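Local coordinates for beta-N-acetylglucosaminidase-like protein Glycoside hydrolase family 20 (Flavobacterium johnsoniae, PDB 6YHH) that probably hydrolyses terminal N-acetylhexosamine residues from chitin-derived oligosaccharides, as a family 20 beta-N-acetylglucosaminidase of a bacterial chitin-degradation pathway, at residues Thr46-Arg51 and Thr119-Leu124; Gly54-Phe59 and Lys129-Pro134. All blocks are in the same frame, centred on the assembly; numbering follows the deposited sequence.

In the fold
Both contacts lie within the family 20 domain 2 region, apart from the TIM-barrel catalytic domain, and both use helix 40-56. Interaction 1 packs the middle of that helix on helix 110-123; interaction 2, with its centre about 10 Å from that of interaction 1, sets the end of the same helix against the start of strand 131-140. The two touch directly: Leu121 O lies 3.2 Å from Arg55 NH1, and Leu120 O is 3.3 Å from Phe133 CE1. Glu500 ties them further, through salt bridges to both Arg51 and Arg55. Along the chain the segments alternate: 46-51 and 54-59 come before 119-124 and 129-134, their respective partners. Both contacts lie away from the predicted proton donor Glu317.

Interaction 1. Residues Thr46-Arg51 and Thr119-Leu124; sequences TRFLRR and TLLQLL
Phe48 holds its CG anti to the backbone N (chi1 161°), which swings the ring across to helix 110-123, where it meets Leu120 and Leu121. Leu121 takes the other choice, CG anti to its carbonyl carbon (chi1 -72°), and its two methyls part company: CD2 stays with the ring while CD1 goes to Arg51. Phe48 and Leu121 run past each other in opposite directions, ring atom CD1 of Phe48 lying 3.7 Å from Leu121 CG. Further out on the same ring, Phe48 CZ touches Leu120 CD2 at 3.7 Å. The two helix segments are nearly parallel, at 12°, with axes 11.1 Å apart, and the side chains fill the space between them. Such helices laid side by side against a beta sheet give the alpha/beta layering of the non-catalytic domain 2 of family 20 enzymes; Leu120 also packs on Phe133 and Leu96 of that sheet. Arg51, itself partly exposed, adds a second contact to Leu121. It brings the guanidinium over Leu121, whose CD1 sits above the centre of one face, 3.4 Å from Arg51 CZ. The flat group is steered from its polar rim by two carboxylates: NE of Arg51 forms a salt bridge with Glu500, and NH2 another with Glu118, about one turn before Leu121 on helix 110-123.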
ATOM      1  N   THR A  46      -5.813   0.741  21.702  1.00  9.71           N
ATOM      2  CA  THR A  46      -4.531   0.121  21.303  1.00  9.88           C
ATOM      3  C   THR A  46      -3.937   0.821  20.083  1.00 10.17           C
ATOM      4  O   THR A  46      -2.746   1.176  20.070  1.00 11.13           O
ATOM      5  CB  THR A  46      -4.758  -1.402  21.012  1.00 10.90           C
ATOM      6  OG1 THR A  46      -5.336  -2.069  22.188  1.00 11.75           O
ATOM      7  CG2 THR A  46      -3.409  -2.043  20.681  1.00 11.97           C
ATOM      8  N   ARG A  47      -4.788   1.060  19.063  1.00 10.30           N
ATOM      9  CA  ARG A  47      -4.284   1.751  17.837  1.00 10.64           C
ATOM     10  C   ARG A  47      -3.850   3.157  18.148  1.00 11.37           C
ATOM     11  O   ARG A  47      -2.883   3.597  17.634  1.00 12.21           O
ATOM     12  CB  ARG A  47      -5.362   1.720  16.768  1.00 11.39           C
ATOM     13  CG  ARG A  47      -5.578   0.331  16.215  1.00 13.22           C
ATOM     14  CD  ARG A  47      -6.585   0.232  15.091  1.00 13.90           C
ATOM     15  NE  ARG A  47      -7.970   0.546  15.442  1.00 14.16           N
ATOM     16  CZ  ARG A  47      -8.819  -0.379  15.888  1.00 16.15           C
ATOM     17  NH1 ARG A  47      -8.425  -1.658  16.007  1.00 15.06           N
ATOM     18  NH2 ARG A  47     -10.039  -0.018  16.191  1.00 16.52           N
ATOM     19  N   PHE A  48      -4.555   3.859  19.019  1.00 10.32           N
ATOM     20  CA  PHE A  48      -4.158   5.187  19.467  1.00 10.33           C
ATOM     21  C   PHE A  48      -2.705   5.182  20.005  1.00 10.55           C
ATOM     22  O   PHE A  48      -1.856   5.983  19.678  1.00 10.32           O
ATOM     23  CB  PHE A  48      -5.166   5.767  20.500  1.00 10.42           C
ATOM     24  CG  PHE A  48      -4.588   6.886  21.317  1.00 10.81           C
ATOM     25  CD1 PHE A  48      -4.551   8.207  20.882  1.00 10.87           C
ATOM     26  CD2 PHE A  48      -4.018   6.611  22.535  1.00 10.98           C
ATOM     27  CE1 PHE A  48      -4.018   9.221  21.675  1.00 11.45           C
ATOM     28  CE2 PHE A  48      -3.421   7.612  23.294  1.00 10.75           C
ATOM     29  CZ  PHE A  48      -3.407   8.914  22.895  1.00 11.59           C
ATOM     30  N   LEU A  49      -2.470   4.236  20.909  1.00 10.99           N
ATOM     31  CA  LEU A  49      -1.163   4.113  21.564  1.00 11.25           C
ATOM     32  C   LEU A  49      -0.069   3.775  20.548  1.00 10.37           C
ATOM     33  O   LEU A  49       0.999   4.382  20.556  1.00 11.20           O
ATOM     34  CB  LEU A  49      -1.260   3.084  22.674  1.00 12.45           C
ATOM     35  CG  LEU A  49      -0.041   2.995  23.584  1.00 15.82           C
ATOM     36  CD1 LEU A  49       0.063   4.292  24.332  1.00 16.41           C
ATOM     37  CD2 LEU A  49      -0.175   1.852  24.583  1.00 16.49           C
ATOM     38  N   ARG A  50      -0.357   2.829  19.656  1.00  9.83           N
ATOM     39  CA  ARG A  50       0.554   2.508  18.574  1.00 10.55           C
ATOM     40  C   ARG A  50       0.858   3.709  17.709  1.00 10.14           C
ATOM     41  O   ARG A  50       2.027   4.000  17.388  1.00 10.53           O
ATOM     42  CB  ARG A  50       0.058   1.358  17.710  1.00 10.73           C
ATOM     43  CG  ARG A  50      -0.124  -0.001  18.391  1.00 11.53           C
ATOM     44  CD  ARG A  50       1.264  -0.604  18.731  1.00 12.36           C
ATOM     45  NE  ARG A  50       1.823  -0.123  19.966  1.00 12.99           N
ATOM     46  CZ  ARG A  50       1.454  -0.495  21.198  1.00 15.13           C
ATOM     47  NH1 ARG A  50       0.421  -1.346  21.352  1.00 16.14           N
ATOM     48  NH2 ARG A  50       2.081   0.007  22.230  1.00 15.73           N
ATOM     49  N   ARG A  51      -0.190   4.471  17.346  1.00 10.22           N
ATOM     50  CA  ARG A  51       0.026   5.627  16.511  1.00  8.98           C
ATOM     51  C   ARG A  51       0.846   6.713  17.235  1.00  8.67           C
ATOM     52  O   ARG A  51       1.781   7.305  16.676  1.00  8.90           O
ATOM     53  CB  ARG A  51      -1.292   6.200  16.022  1.00  9.52           C
ATOM     54  CG  ARG A  51      -1.976   5.287  15.038  1.00 10.13           C
ATOM     55  CD  ARG A  51      -3.446   5.552  14.880  1.00 10.37           C
ATOM     56  NE  ARG A  51      -3.759   6.845  14.362  1.00 10.58           N
ATOM     57  CZ  ARG A  51      -4.953   7.432  14.437  1.00 10.17           C
ATOM     58  NH1 ARG A  51      -5.912   6.881  15.143  1.00 10.39           N
ATOM     59  NH2 ARG A  51      -5.159   8.610  13.837  1.00 10.59           N
ATOM     60  N   THR A 119      -8.824  13.636  18.425  1.00  8.45           N
ATOM     61  CA  THR A 119      -8.520  15.006  18.803  1.00  9.35           C
ATOM     62  C   THR A 119      -7.227  15.071  19.578  1.00  9.60           C
ATOM     63  O   THR A 119      -6.410  16.012  19.383  1.00  9.75           O
ATOM     64  CB  THR A 119      -9.680  15.626  19.616  1.00  9.77           C
ATOM     65  OG1 THR A 119     -10.869  15.455  18.892  1.00 10.29           O
ATOM     66  CG2 THR A 119      -9.445  17.081  19.878  1.00 10.28           C
ATOM     67  N   LEU A 120      -7.079  14.172  20.560  1.00 10.53           N
ATOM     68  CA  LEU A 120      -5.831  14.082  21.351  1.00 10.28           C
ATOM     69  C   LEU A 120      -4.583  13.947  20.467  1.00 10.24           C
ATOM     70  O   LEU A 120      -3.582  14.643  20.672  1.00 10.44           O
ATOM     71  CB  LEU A 120      -5.932  12.992  22.446  1.00 11.44           C
ATOM     72  CG  LEU A 120      -4.766  12.973  23.414  1.00 10.80           C
ATOM     73  CD1 LEU A 120      -4.376  14.283  24.033  1.00 11.83           C
ATOM     74  CD2 LEU A 120      -5.016  11.889  24.429  1.00 11.71           C
ATOM     75  N   LEU A 121      -4.605  13.061  19.480  1.00 10.59           N
ATOM     76  CA  LEU A 121      -3.459  12.974  18.554  1.00  9.92           C
ATOM     77  C   LEU A 121      -3.174  14.281  17.881  1.00 10.34           C
ATOM     78  O   LEU A 121      -2.003  14.647  17.682  1.00 10.85           O
ATOM     79  CB  LEU A 121      -3.737  11.885  17.533  1.00 10.54           C
ATOM     80  CG  LEU A 121      -3.648  10.467  18.085  1.00 10.20           C
ATOM     81  CD1 LEU A 121      -4.192   9.469  17.076  1.00 10.51           C
ATOM     82  CD2 LEU A 121      -2.207  10.136  18.505  1.00 11.59           C
ATOM     83  N   GLN A 122      -4.247  15.010  17.518  1.00 10.09           N
ATOM     84  CA  GLN A 122      -4.038  16.304  16.849  1.00 11.33           C
ATOM     85  C   GLN A 122      -3.538  17.361  17.744  1.00 10.56           C
ATOM     86  O   GLN A 122      -2.889  18.314  17.253  1.00 11.45           O
ATOM     87  CB  GLN A 122      -5.328  16.743  16.186  1.00  9.79           C
ATOM     88  CG  GLN A 122      -5.753  15.860  15.006  1.00 10.40           C
ATOM     89  CD  GLN A 122      -7.042  16.361  14.349  1.00 11.66           C
ATOM     90  OE1 GLN A 122      -7.812  17.119  14.949  1.00 11.28           O
ATOM     91  NE2 GLN A 122      -7.309  15.888  13.117  1.00 11.95           N
ATOM     92  N   LEU A 123      -3.711  17.165  19.053  1.00 11.18           N
ATOM     93  CA  LEU A 123      -3.202  18.142  19.997  1.00 12.87           C
ATOM     94  C   LEU A 123      -1.732  18.024  20.295  1.00 13.33           C
ATOM     95  O   LEU A 123      -1.115  18.934  20.889  1.00 12.43           O
ATOM     96  CB  LEU A 123      -3.943  18.025  21.348  1.00 14.78           C
ATOM     97  CG  LEU A 123      -5.179  18.782  21.724  1.00 19.10           C
ATOM     98  CD1 LEU A 123      -5.430  18.484  23.236  1.00 20.87           C
ATOM     99  CD2 LEU A 123      -5.058  20.311  21.477  1.00 16.31           C
ATOM    100  N   LEU A 124      -1.132  16.905  19.896  1.00 12.43           N
ATOM    101  CA  LEU A 124       0.340  16.667  20.100  1.00 12.57           C
ATOM    102  C   LEU A 124       1.179  17.740  19.574  1.00 12.76           C
ATOM    103  O   LEU A 124       1.017  18.164  18.387  1.00 13.67           O
ATOM    104  CB  LEU A 124       0.739  15.331  19.483  1.00 13.70           C
ATOM    105  CG  LEU A 124       2.193  14.876  19.814  1.00 15.07           C
ATOM    106  CD1 LEU A 124       2.368  14.575  21.271  1.00 16.19           C
ATOM    107  CD2 LEU A 124       2.492  13.723  18.844  1.00 17.35           C
TER

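Interaction 2. Residues Gly54-Phe59 and Lys129-Pro134; sequences GRTGIF and KKFYFP
The segment 54-59 carries the end of helix 40-56 and its exit, and the facing segment 129-134 runs from a loop into strand 131-140; their backbones come nearest at Thr56 and Phe131, with CA atoms 7.1 Å apart. Gly57, at a phi of 72°, is the first residue to leave helical geometry, turning the chain away just after the contact. Phe131 points its CB toward the helix end, and Thr56 answers with its methyl. Thr56 CG2 stands over one face of the Phe131 ring, 3.6 Å from the centroid and 16° off the normal, a CH-pi contact displaced toward the rim on the CG side. With chi1 at 59°, Thr56 OG1 lies between its backbone N and carbonyl carbon, where it hydrogen-bonds Leu52 O one turn back, while CG2 is left to meet the ring. The far end of the aromatic group reaches the helix backbone: Phe131 CZ approaches Arg55 O obliquely at 3.5 Å, and Phe131 CE2 is 3.6 Å from Thr56 O. Arg55 contributes mainly this backbone, since its side chain leads away to a salt bridge with Glu500. Phe131 also packs on Leu124, which follows helix 110-123, and on Pro611 of the second subunit, whose Thr554 and Asn515 hydrogen-bond to Gly54 O. The helix end thus lies between the dimer partner and the sheet, where strand 131-140 pairs antiparallel with strands 21-24 and 125-126.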
ATOM      1  N   GLY A  54       4.392   5.704  17.308  1.00  9.21           N
ATOM      2  CA  GLY A  54       5.040   5.881  16.012  1.00  8.83           C
ATOM      3  C   GLY A  54       5.496   7.325  15.752  1.00  8.88           C
ATOM      4  O   GLY A  54       6.464   7.582  15.064  1.00  9.06           O
ATOM      5  N   ARG A  55       4.753   8.281  16.298  1.00  8.40           N
ATOM      6  CA  ARG A  55       5.108   9.666  16.117  1.00  8.51           C
ATOM      7  C   ARG A  55       6.187  10.185  17.041  1.00  9.51           C
ATOM      8  O   ARG A  55       6.806  11.232  16.755  1.00  9.63           O
ATOM      9  CB  ARG A  55       3.866  10.543  16.345  1.00  8.96           C
ATOM     10  CG  ARG A  55       2.685  10.290  15.470  1.00  9.20           C
ATOM     11  CD  ARG A  55       1.603  11.298  15.645  1.00  9.08           C
ATOM     12  NE  ARG A  55       0.398  10.911  14.951  1.00  9.70           N
ATOM     13  CZ  ARG A  55      -0.707  11.625  14.880  1.00 10.46           C
ATOM     14  NH1 ARG A  55      -0.700  12.870  15.363  1.00  9.99           N
ATOM     15  NH2 ARG A  55      -1.748  11.160  14.233  1.00  9.20           N
ATOM     16  N   THR A  56       6.396   9.490  18.153  1.00  9.79           N
ATOM     17  CA  THR A  56       7.234   9.974  19.247  1.00 10.91           C
ATOM     18  C   THR A  56       8.458   9.172  19.591  1.00 11.32           C
ATOM     19  O   THR A  56       9.409   9.731  20.230  1.00 11.89           O
ATOM     20  CB  THR A  56       6.430  10.124  20.542  1.00 10.66           C
ATOM     21  OG1 THR A  56       5.828   8.890  20.965  1.00 11.20           O
ATOM     22  CG2 THR A  56       5.374  11.168  20.370  1.00 12.77           C
ATOM     23  N   GLY A  57       8.431   7.860  19.269  1.00 11.55           N
ATOM     24  CA  GLY A  57       9.638   7.060  19.478  1.00 12.27           C
ATOM     25  C   GLY A  57       9.913   6.807  20.963  1.00 11.69           C
ATOM     26  O   GLY A  57      11.100   6.552  21.328  1.00 11.58           O
ATOM     27  N   ILE A  58       8.879   6.775  21.776  1.00 12.16           N
ATOM     28  CA  ILE A  58       9.045   6.640  23.225  1.00 12.06           C
ATOM     29  C   ILE A  58       9.224   5.209  23.663  1.00 12.54           C
ATOM     30  O   ILE A  58       9.988   4.975  24.600  1.00 13.93           O
ATOM     31  CB  ILE A  58       7.939   7.401  23.972  1.00 12.88           C
ATOM     32  CG1 ILE A  58       8.182   8.894  23.747  1.00 16.52           C
ATOM     33  CG2 ILE A  58       7.948   6.978  25.469  1.00 13.50           C
ATOM     34  CD1 ILE A  58       7.106   9.823  24.244  1.00 17.42           C
ATOM     35  N   PHE A  59       8.585   4.271  22.978  1.00 11.49           N
ATOM     36  CA  PHE A  59       8.513   2.841  23.320  1.00 11.90           C
ATOM     37  C   PHE A  59       7.695   2.657  24.598  1.00 12.91           C
ATOM     38  O   PHE A  59       8.229   2.336  25.681  1.00 12.30           O
ATOM     39  CB  PHE A  59       9.917   2.199  23.423  1.00 12.72           C
ATOM     40  CG  PHE A  59      10.636   2.032  22.086  1.00 11.85           C
ATOM     41  CD1 PHE A  59      11.050   3.099  21.313  1.00 13.24           C
ATOM     42  CD2 PHE A  59      10.894   0.757  21.639  1.00 12.30           C
ATOM     43  CE1 PHE A  59      11.729   2.902  20.106  1.00 13.55           C
ATOM     44  CE2 PHE A  59      11.554   0.583  20.424  1.00 13.67           C
ATOM     45  CZ  PHE A  59      11.910   1.643  19.671  1.00 13.27           C
ATOM     46  N   LYS A 129      13.075  18.698  21.448  1.00 14.07           N
ATOM     47  CA  LYS A 129      13.472  17.497  22.221  1.00 15.95           C
ATOM     48  C   LYS A 129      12.354  16.710  22.799  1.00 15.23           C
ATOM     49  O   LYS A 129      12.518  15.497  22.970  1.00 14.25           O
ATOM     50  CB  LYS A 129      14.477  17.887  23.303  1.00 17.34           C
ATOM     51  CG  LYS A 129      15.865  18.206  22.746  1.00 24.63           C
ATOM     52  CD  LYS A 129      16.826  18.697  23.851  1.00 28.51           C
ATOM     53  CE  LYS A 129      18.186  19.207  23.315  1.00 29.39           C
ATOM     54  N   LYS A 130      11.228  17.340  23.157  1.00 15.59           N
ATOM     55  CA  LYS A 130      10.147  16.623  23.837  1.00 13.73           C
ATOM     56  C   LYS A 130       8.839  16.830  23.102  1.00 13.22           C
ATOM     57  O   LYS A 130       8.649  17.783  22.351  1.00 14.41           O
ATOM     58  CB  LYS A 130       9.892  17.249  25.253  1.00 17.87           C
ATOM     59  N   PHE A 131       7.909  15.934  23.426  1.00 12.98           N
ATOM     60  CA  PHE A 131       6.541  15.958  22.976  1.00 12.59           C
ATOM     61  C   PHE A 131       5.642  16.315  24.115  1.00 13.62           C
ATOM     62  O   PHE A 131       5.851  15.847  25.258  1.00 13.89           O
ATOM     63  CB  PHE A 131       6.147  14.542  22.408  1.00 13.30           C
ATOM     64  CG  PHE A 131       6.884  14.232  21.123  1.00 13.03           C
ATOM     65  CD1 PHE A 131       6.362  14.660  19.944  1.00 13.54           C
ATOM     66  CD2 PHE A 131       8.087  13.482  21.105  1.00 15.27           C
ATOM     67  CE1 PHE A 131       7.000  14.457  18.698  1.00 13.18           C
ATOM     68  CE2 PHE A 131       8.755  13.283  19.889  1.00 13.02           C
ATOM     69  CZ  PHE A 131       8.209  13.747  18.701  1.00 13.33           C
ATOM     70  N   TYR A 132       4.586  17.060  23.813  1.00 13.50           N
ATOM     71  CA  TYR A 132       3.687  17.474  24.859  1.00 15.16           C
ATOM     72  C   TYR A 132       2.296  17.753  24.367  1.00 15.15           C
ATOM     73  O   TYR A 132       2.110  17.880  23.173  1.00 14.00           O
ATOM     74  CB  TYR A 132       4.276  18.665  25.562  1.00 16.67           C
ATOM     75  CG  TYR A 132       4.538  19.834  24.795  1.00 21.10           C
ATOM     76  CD1 TYR A 132       3.568  20.832  24.657  1.00 23.95           C
ATOM     77  CD2 TYR A 132       5.810  20.051  24.181  1.00 26.05           C
ATOM     78  CE1 TYR A 132       3.803  21.988  23.917  1.00 24.47           C
ATOM     79  CE2 TYR A 132       6.018  21.219  23.402  1.00 27.24           C
ATOM     80  CZ  TYR A 132       5.031  22.194  23.317  1.00 29.09           C
ATOM     81  OH  TYR A 132       5.188  23.357  22.566  1.00 30.28           O
ATOM     82  N   PHE A 133       1.329  17.869  25.288  1.00 13.33           N
ATOM     83  CA  PHE A 133      -0.029  18.286  24.970  1.00 13.14           C
ATOM     84  C   PHE A 133      -0.326  19.526  25.794  1.00 14.24           C
ATOM     85  O   PHE A 133       0.032  19.594  26.953  1.00 14.86           O
ATOM     86  CB  PHE A 133      -1.057  17.259  25.336  1.00 12.70           C
ATOM     87  CG  PHE A 133      -0.871  15.899  24.699  1.00 14.34           C
ATOM     88  CD1 PHE A 133      -1.221  15.687  23.393  1.00 14.56           C
ATOM     89  CD2 PHE A 133      -0.433  14.804  25.442  1.00 13.47           C
ATOM     90  CE1 PHE A 133      -1.110  14.449  22.856  1.00 13.17           C
ATOM     91  CE2 PHE A 133      -0.339  13.536  24.884  1.00 14.08           C
ATOM     92  CZ  PHE A 133      -0.681  13.378  23.584  1.00 13.98           C
ATOM     93  N   PRO A 134      -0.839  20.565  25.159  1.00 15.72           N
ATOM     94  CA  PRO A 134      -1.147  21.785  25.907  1.00 14.53           C
ATOM     95  C   PRO A 134      -2.309  21.565  26.874  1.00 13.80           C
ATOM     96  O   PRO A 134      -3.283  20.879  26.599  1.00 14.31           O
ATOM     97  CB  PRO A 134      -1.458  22.789  24.812  1.00 17.20           C
ATOM     98  CG  PRO A 134      -2.000  21.948  23.727  1.00 20.16           C
ATOM     99  CD  PRO A 134      -1.175  20.712  23.731  1.00 16.97           C
TER